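TsrD (Streptomyces laurentii, PDB 5X7L) belongs to the SnoaL-like polyketide cyclase family of the NTF2 clan, small proteins in which helices pack against a curved antiparallel sheet. Local coordinates at residues Y20-P34 against G46-A58. Sequence-based numbering, arbitrary orientation.
Sequences YNEGDPRHLDHCLHP and GIEGMRAAIRRWA
Ile-54 sets its CD1 methyl squarely over the Tyr-20 ring, 3.4 Å from the ring centroid and 3° off the normal, a CH-pi contact. A branched residue suits this place because its two arms divide the work: CG1, anti to the carbonyl carbon (chi1 -63°), carries CD1 to the ring and meets Leu-28 CD1, while CG2 lies 3.7 Å from Pro-25 CG. Gly-23, which readily adopts the positive phi that closes the preceding helix in a Schellman motif, brings bare backbone against CG2. The side chains of Leu-32 and Met-50, a selenomethionine, cross at about a right angle, Leu-32 CD1 lying 3.5 Å from Met-50 CB; Ile-47 CD1 touches the CB atoms of both Leu-28 and Leu-32. The rings of Tyr-20 and Trp-57 meet obliquely, planes at 49°, and water 1 bridges Tyr-20 OH and Trp-57 NE1, giving hydroxyl and indole N-H a common partner.

Arg-51, long enough to reach two carboxylates, sends NH2 to the syn lone pair of Asp-29 OD1 (2.8 Å) and NH1 to Glu-48 OE2, while Ile-47 CG2 lies over one guanidinium face. Water 2 donates to Pro-25 O and Asp-29 OD2 and accepts a weak bond from Arg-51 NE. Where helix 47-60 begins, Ile-47 N donates to Pro-34 O at 3.0 Å.

Together these helices form a layer, Tyr-20 and Trp-57 reaching Leu-64 in the curved sheet of an NTF2-like alpha+beta fold.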
loop_
_atom_site.group_PDB
_atom_site.type_symbol
_atom_site.label_atom_id
_atom_site.label_comp_id
_atom_site.label_asym_id
_atom_site.label_seq_id
_atom_site.Cartn_x
_atom_site.Cartn_y
_atom_site.Cartn_z
ATOM N N TYR B 20 6.234 -18.207 0.040
ATOM C CA TYR B 20 4.777 -18.279 0.010
ATOM C C TYR B 20 4.274 -19.272 -1.030
ATOM O O TYR B 20 3.437 -20.121 -0.729
ATOM C CB TYR B 20 4.175 -16.898 -0.256
ATOM C CG TYR B 20 4.305 -15.962 0.919
ATOM C CD1 TYR B 20 5.468 -15.229 1.117
ATOM C CD2 TYR B 20 3.269 -15.816 1.844
ATOM C CE1 TYR B 20 5.603 -14.374 2.199
ATOM C CE2 TYR B 20 3.396 -14.957 2.930
ATOM C CZ TYR B 20 4.567 -14.239 3.099
ATOM O OH TYR B 20 4.712 -13.381 4.166
ATOM N N ASN B 21 4.779 -19.171 -2.254
ATOM C CA ASN B 21 4.276 -20.003 -3.345
ATOM C C ASN B 21 4.552 -21.493 -3.129
ATOM O O ASN B 21 3.757 -22.341 -3.536
ATOM C CB ASN B 21 4.848 -19.527 -4.683
ATOM C CG ASN B 21 4.232 -18.218 -5.140
ATOM O OD1 ASN B 21 3.022 -18.028 -5.037
ATOM N ND2 ASN B 21 5.056 -17.310 -5.638
ATOM N N GLU B 22 5.661 -21.804 -2.468
ATOM C CA GLU B 22 6.020 -23.192 -2.177
ATOM C C GLU B 22 5.637 -23.620 -0.762
ATOM O O GLU B 22 5.778 -24.789 -0.413
ATOM C CB GLU B 22 7.520 -23.404 -2.389
ATOM C CG GLU B 22 7.970 -23.101 -3.807
ATOM C CD GLU B 22 9.476 -23.143 -3.982
ATOM O OE1 GLU B 22 10.172 -23.726 -3.123
ATOM O OE2 GLU B 22 9.964 -22.588 -4.989
ATOM N N GLY B 23 5.146 -22.683 0.048
ATOM C CA GLY B 23 4.855 -22.959 1.451
ATOM C C GLY B 23 6.066 -23.527 2.175
ATOM O O GLY B 23 5.942 -24.443 2.986
ATOM N N ASP B 24 7.239 -22.979 1.864
ATOM C CA ASP B 24 8.506 -23.466 2.398
ATOM C C ASP B 24 9.199 -22.318 3.123
ATOM O O ASP B 24 9.829 -21.472 2.486
ATOM C CB ASP B 24 9.385 -24.008 1.264
ATOM C CG ASP B 24 10.697 -24.605 1.758
ATOM O OD1 ASP B 24 11.020 -24.478 2.958
ATOM O OD2 ASP B 24 11.418 -25.205 0.935
ATOM N N PRO B 25 9.080 -22.279 4.462
ATOM C CA PRO B 25 9.688 -21.184 5.219
ATOM C C PRO B 25 11.200 -21.052 5.048
ATOM O O PRO B 25 11.735 -19.990 5.337
ATOM C CB PRO B 25 9.346 -21.532 6.673
ATOM C CG PRO B 25 8.125 -22.376 6.585
ATOM C CD PRO B 25 8.309 -23.186 5.333
ATOM N N ARG B 26 11.886 -22.099 4.589
ATOM C CA ARG B 26 13.343 -22.024 4.442
ATOM C C ARG B 26 13.790 -20.926 3.473
ATOM O O ARG B 26 14.876 -20.365 3.629
ATOM C CB ARG B 26 13.918 -23.373 4.010
ATOM C CG ARG B 26 13.773 -24.458 5.067
ATOM C CD ARG B 26 14.240 -25.804 4.555
ATOM N NE ARG B 26 13.417 -26.250 3.437
ATOM C CZ ARG B 26 13.529 -27.431 2.839
ATOM N NH1 ARG B 26 14.436 -28.311 3.248
ATOM N NH2 ARG B 26 12.724 -27.729 1.828
ATOM N N HIS B 27 12.960 -20.601 2.488
ATOM C CA HIS B 27 13.280 -19.490 1.596
ATOM C C HIS B 27 13.462 -18.170 2.347
ATOM O O HIS B 27 14.217 -17.300 1.904
ATOM C CB HIS B 27 12.200 -19.327 0.535
ATOM C CG HIS B 27 12.332 -20.290 -0.596
ATOM N ND1 HIS B 27 13.360 -20.219 -1.509
ATOM C CD2 HIS B 27 11.568 -21.343 -0.967
ATOM C CE1 HIS B 27 13.228 -21.189 -2.395
ATOM N NE2 HIS B 27 12.147 -21.886 -2.089
ATOM N N LEU B 28 12.773 -18.012 3.476
ATOM C CA LEU B 28 12.896 -16.793 4.275
ATOM C C LEU B 28 14.297 -16.606 4.845
ATOM O O LEU B 28 14.708 -15.483 5.121
ATOM C CB LEU B 28 11.879 -16.777 5.415
ATOM C CG LEU B 28 10.413 -16.794 4.986
ATOM C CD1 LEU B 28 9.526 -16.727 6.216
ATOM C CD2 LEU B 28 10.093 -15.650 4.029
ATOM N N ASP B 29 15.036 -17.693 5.024
ATOM C CA ASP B 29 16.388 -17.574 5.558
ATOM C C ASP B 29 17.304 -16.836 4.592
ATOM O O ASP B 29 18.342 -16.312 4.991
ATOM C CB ASP B 29 16.949 -18.952 5.891
ATOM C CG ASP B 29 16.184 -19.613 7.010
ATOM O OD1 ASP B 29 16.020 -18.967 8.068
ATOM O OD2 ASP B 29 15.716 -20.755 6.829
ATOM N N HIS B 30 16.906 -16.784 3.325
ATOM C CA HIS B 30 17.702 -16.135 2.295
ATOM C C HIS B 30 17.236 -14.726 1.964
ATOM O O HIS B 30 17.829 -14.073 1.111
ATOM C CB HIS B 30 17.713 -17.007 1.043
ATOM C CG HIS B 30 18.222 -18.385 1.304
ATOM N ND1 HIS B 30 19.562 -18.705 1.240
ATOM C CD2 HIS B 30 17.583 -19.514 1.693
ATOM C CE1 HIS B 30 19.720 -19.980 1.548
ATOM N NE2 HIS B 30 18.537 -20.492 1.831
ATOM N N CYS B 31 16.194 -14.245 2.638
ATOM C CA CYS B 31 15.749 -12.866 2.416
ATOM C C CYS B 31 15.386 -12.071 3.670
ATOM O O CYS B 31 15.356 -10.847 3.601
ATOM C CB CYS B 31 14.575 -12.822 1.432
ATOM S SG CYS B 31 13.100 -13.715 1.958
ATOM N N LEU B 32 15.107 -12.743 4.790
ATOM C CA LEU B 32 14.744 -12.044 6.025
ATOM C C LEU B 32 15.829 -12.129 7.082
ATOM O O LEU B 32 16.472 -13.163 7.261
ATOM C CB LEU B 32 13.449 -12.596 6.618
ATOM C CG LEU B 32 12.205 -12.634 5.729
ATOM C CD1 LEU B 32 10.994 -12.972 6.573
ATOM C CD2 LEU B 32 11.977 -11.332 4.977
ATOM N N HIS B 33 15.998 -11.025 7.799
ATOM C CA HIS B 33 16.922 -10.948 8.918
ATOM C C HIS B 33 16.477 -11.888 10.042
ATOM O O HIS B 33 15.288 -11.948 10.352
ATOM C CB HIS B 33 16.964 -9.510 9.433
ATOM C CG HIS B 33 18.214 -9.168 10.175
ATOM N ND1 HIS B 33 18.469 -9.617 11.450
ATOM C CD2 HIS B 33 19.276 -8.408 9.825
ATOM C CE1 HIS B 33 19.638 -9.157 11.853
ATOM N NE2 HIS B 33 20.148 -8.417 10.885
ATOM N N PRO B 34 17.420 -12.614 10.668
ATOM C CA PRO B 34 17.023 -13.464 11.799
ATOM C C PRO B 34 16.346 -12.688 12.936
ATOM O O PRO B 34 15.538 -13.255 13.668
ATOM C CB PRO B 34 18.353 -14.069 12.265
ATOM C CG PRO B 34 19.202 -14.078 11.043
ATOM C CD PRO B 34 18.835 -12.814 10.306
ATOM N N GLY B 46 11.564 -11.638 15.705
ATOM C CA GLY B 46 12.527 -12.338 14.875
ATOM C C GLY B 46 11.886 -13.064 13.710
ATOM O O GLY B 46 10.680 -12.964 13.468
ATOM N N ILE B 47 12.707 -13.813 12.989
ATOM C CA ILE B 47 12.257 -14.490 11.784
ATOM C C ILE B 47 11.175 -15.544 12.061
ATOM O O ILE B 47 10.373 -15.846 11.173
ATOM C CB ILE B 47 13.472 -15.091 11.020
ATOM C CG1 ILE B 47 13.083 -15.533 9.606
ATOM C CG2 ILE B 47 14.129 -16.223 11.807
ATOM C CD1 ILE B 47 14.277 -15.880 8.733
ATOM N N GLU B 48 11.119 -16.080 13.281
ATOM C CA GLU B 48 10.070 -17.047 13.626
ATOM C C GLU B 48 8.660 -16.494 13.403
ATOM O O GLU B 48 7.755 -17.240 13.037
ATOM C CB GLU B 48 10.221 -17.543 15.065
ATOM C CG GLU B 48 11.254 -18.653 15.218
ATOM C CD GLU B 48 10.733 -20.012 14.778
ATOM O OE1 GLU B 48 9.744 -20.486 15.371
ATOM O OE2 GLU B 48 11.306 -20.617 13.843
ATOM N N GLY B 49 8.471 -15.193 13.615
ATOM C CA GLY B 49 7.172 -14.579 13.370
ATOM C C GLY B 49 6.736 -14.703 11.919
ATOM O O GLY B 49 5.559 -14.931 11.630
HETATM N N MSE B 50 7.685 -14.554 11.003
HETATM C CA MSE B 50 7.383 -14.667 9.578
HETATM C C MSE B 50 7.288 -16.111 9.131
HETATM O O MSE B 50 6.491 -16.426 8.247
HETATM C CB MSE B 50 8.412 -13.896 8.754
HETATM C CG MSE B 50 8.232 -12.383 8.879
HETATM SE SE MSE B 50 6.558 -11.743 8.054
HETATM C CE MSE B 50 7.099 -11.846 6.177
ATOM N N ARG B 51 8.080 -16.998 9.727
ATOM C CA ARG B 51 7.934 -18.427 9.453
ATOM C C ARG B 51 6.531 -18.900 9.833
ATOM O O ARG B 51 5.920 -19.696 9.118
ATOM C CB ARG B 51 8.977 -19.241 10.213
ATOM C CG ARG B 51 10.408 -18.973 9.792
ATOM C CD ARG B 51 11.376 -19.632 10.750
ATOM N NE ARG B 51 12.760 -19.452 10.339
ATOM C CZ ARG B 51 13.813 -19.758 11.090
ATOM N NH1 ARG B 51 13.649 -20.226 12.322
ATOM N NH2 ARG B 51 15.038 -19.590 10.612
ATOM N N ALA B 52 6.028 -18.401 10.959
ATOM C CA ALA B 52 4.680 -18.742 11.415
ATOM C C ALA B 52 3.615 -18.297 10.409
ATOM O O ALA B 52 2.626 -18.999 10.191
ATOM C CB ALA B 52 4.409 -18.129 12.784
ATOM N N ALA B 53 3.819 -17.133 9.801
ATOM C CA ALA B 53 2.898 -16.648 8.774
ATOM C C ALA B 53 2.852 -17.601 7.576
ATOM O O ALA B 53 1.773 -17.920 7.078
ATOM C CB ALA B 53 3.280 -15.243 8.330
ATOM N N ILE B 54 4.017 -18.068 7.127
ATOM C CA ILE B 54 4.078 -19.017 6.010
ATOM C C ILE B 54 3.266 -20.269 6.323
ATOM O O ILE B 54 2.480 -20.725 5.494
ATOM C CB ILE B 54 5.531 -19.437 5.668
ATOM C CG1 ILE B 54 6.357 -18.236 5.196
ATOM C CG2 ILE B 54 5.547 -20.542 4.613
ATOM C CD1 ILE B 54 5.807 -17.519 3.981
ATOM N N ARG B 55 3.451 -20.816 7.520
ATOM C CA ARG B 55 2.732 -22.021 7.920
ATOM C C ARG B 55 1.226 -21.778 7.969
ATOM O O ARG B 55 0.444 -22.631 7.552
ATOM C CB ARG B 55 3.229 -22.527 9.274
ATOM C CG ARG B 55 4.681 -22.968 9.264
ATOM C CD ARG B 55 5.019 -23.795 10.493
ATOM N NE ARG B 55 4.779 -23.058 11.731
ATOM C CZ ARG B 55 5.646 -22.220 12.296
ATOM N NH1 ARG B 55 6.831 -21.994 11.739
ATOM N NH2 ARG B 55 5.323 -21.598 13.423
ATOM N N ARG B 56 0.827 -20.610 8.465
ATOM C CA ARG B 56 -0.592 -20.264 8.552
ATOM C C ARG B 56 -1.233 -20.168 7.171
ATOM O O ARG B 56 -2.308 -20.726 6.942
ATOM C CB ARG B 56 -0.787 -18.949 9.314
ATOM C CG ARG B 56 -2.224 -18.449 9.323
ATOM C CD ARG B 56 -2.399 -17.240 10.230
ATOM N NE ARG B 56 -1.490 -16.147 9.887
ATOM C CZ ARG B 56 -1.670 -15.292 8.882
ATOM N NH1 ARG B 56 -2.734 -15.387 8.090
ATOM N NH2 ARG B 56 -0.775 -14.334 8.667
ATOM N N TRP B 57 -0.585 -19.459 6.253
ATOM C CA TRP B 57 -1.121 -19.327 4.900
ATOM C C TRP B 57 -1.200 -20.678 4.193
ATOM O O TRP B 57 -2.158 -20.948 3.471
ATOM C CB TRP B 57 -0.283 -18.367 4.062
ATOM C CG TRP B 57 -0.395 -16.929 4.459
ATOM C CD1 TRP B 57 0.621 -16.118 4.867
ATOM C CD2 TRP B 57 -1.581 -16.122 4.470
ATOM N NE1 TRP B 57 0.145 -14.858 5.136
ATOM C CE2 TRP B 57 -1.204 -14.834 4.901
ATOM C CE3 TRP B 57 -2.925 -16.365 4.163
ATOM C CZ2 TRP B 57 -2.121 -13.789 5.029
ATOM C CZ3 TRP B 57 -3.837 -15.325 4.292
ATOM C CH2 TRP B 57 -3.429 -14.053 4.722
ATOM N N ALA B 58 -0.194 -21.522 4.413
ATOM C CA ALA B 58 -0.154 -22.852 3.803
ATOM C C ALA B 58 -1.331 -23.721 4.246
ATOM O O ALA B 58 -1.745 -24.628 3.520
ATOM C CB ALA B 58 1.162 -23.545 4.127
HETATM O O HOH W 1 2.276 -12.759 5.610
HETATM O O HOH W 2 13.107 -20.140 7.637
#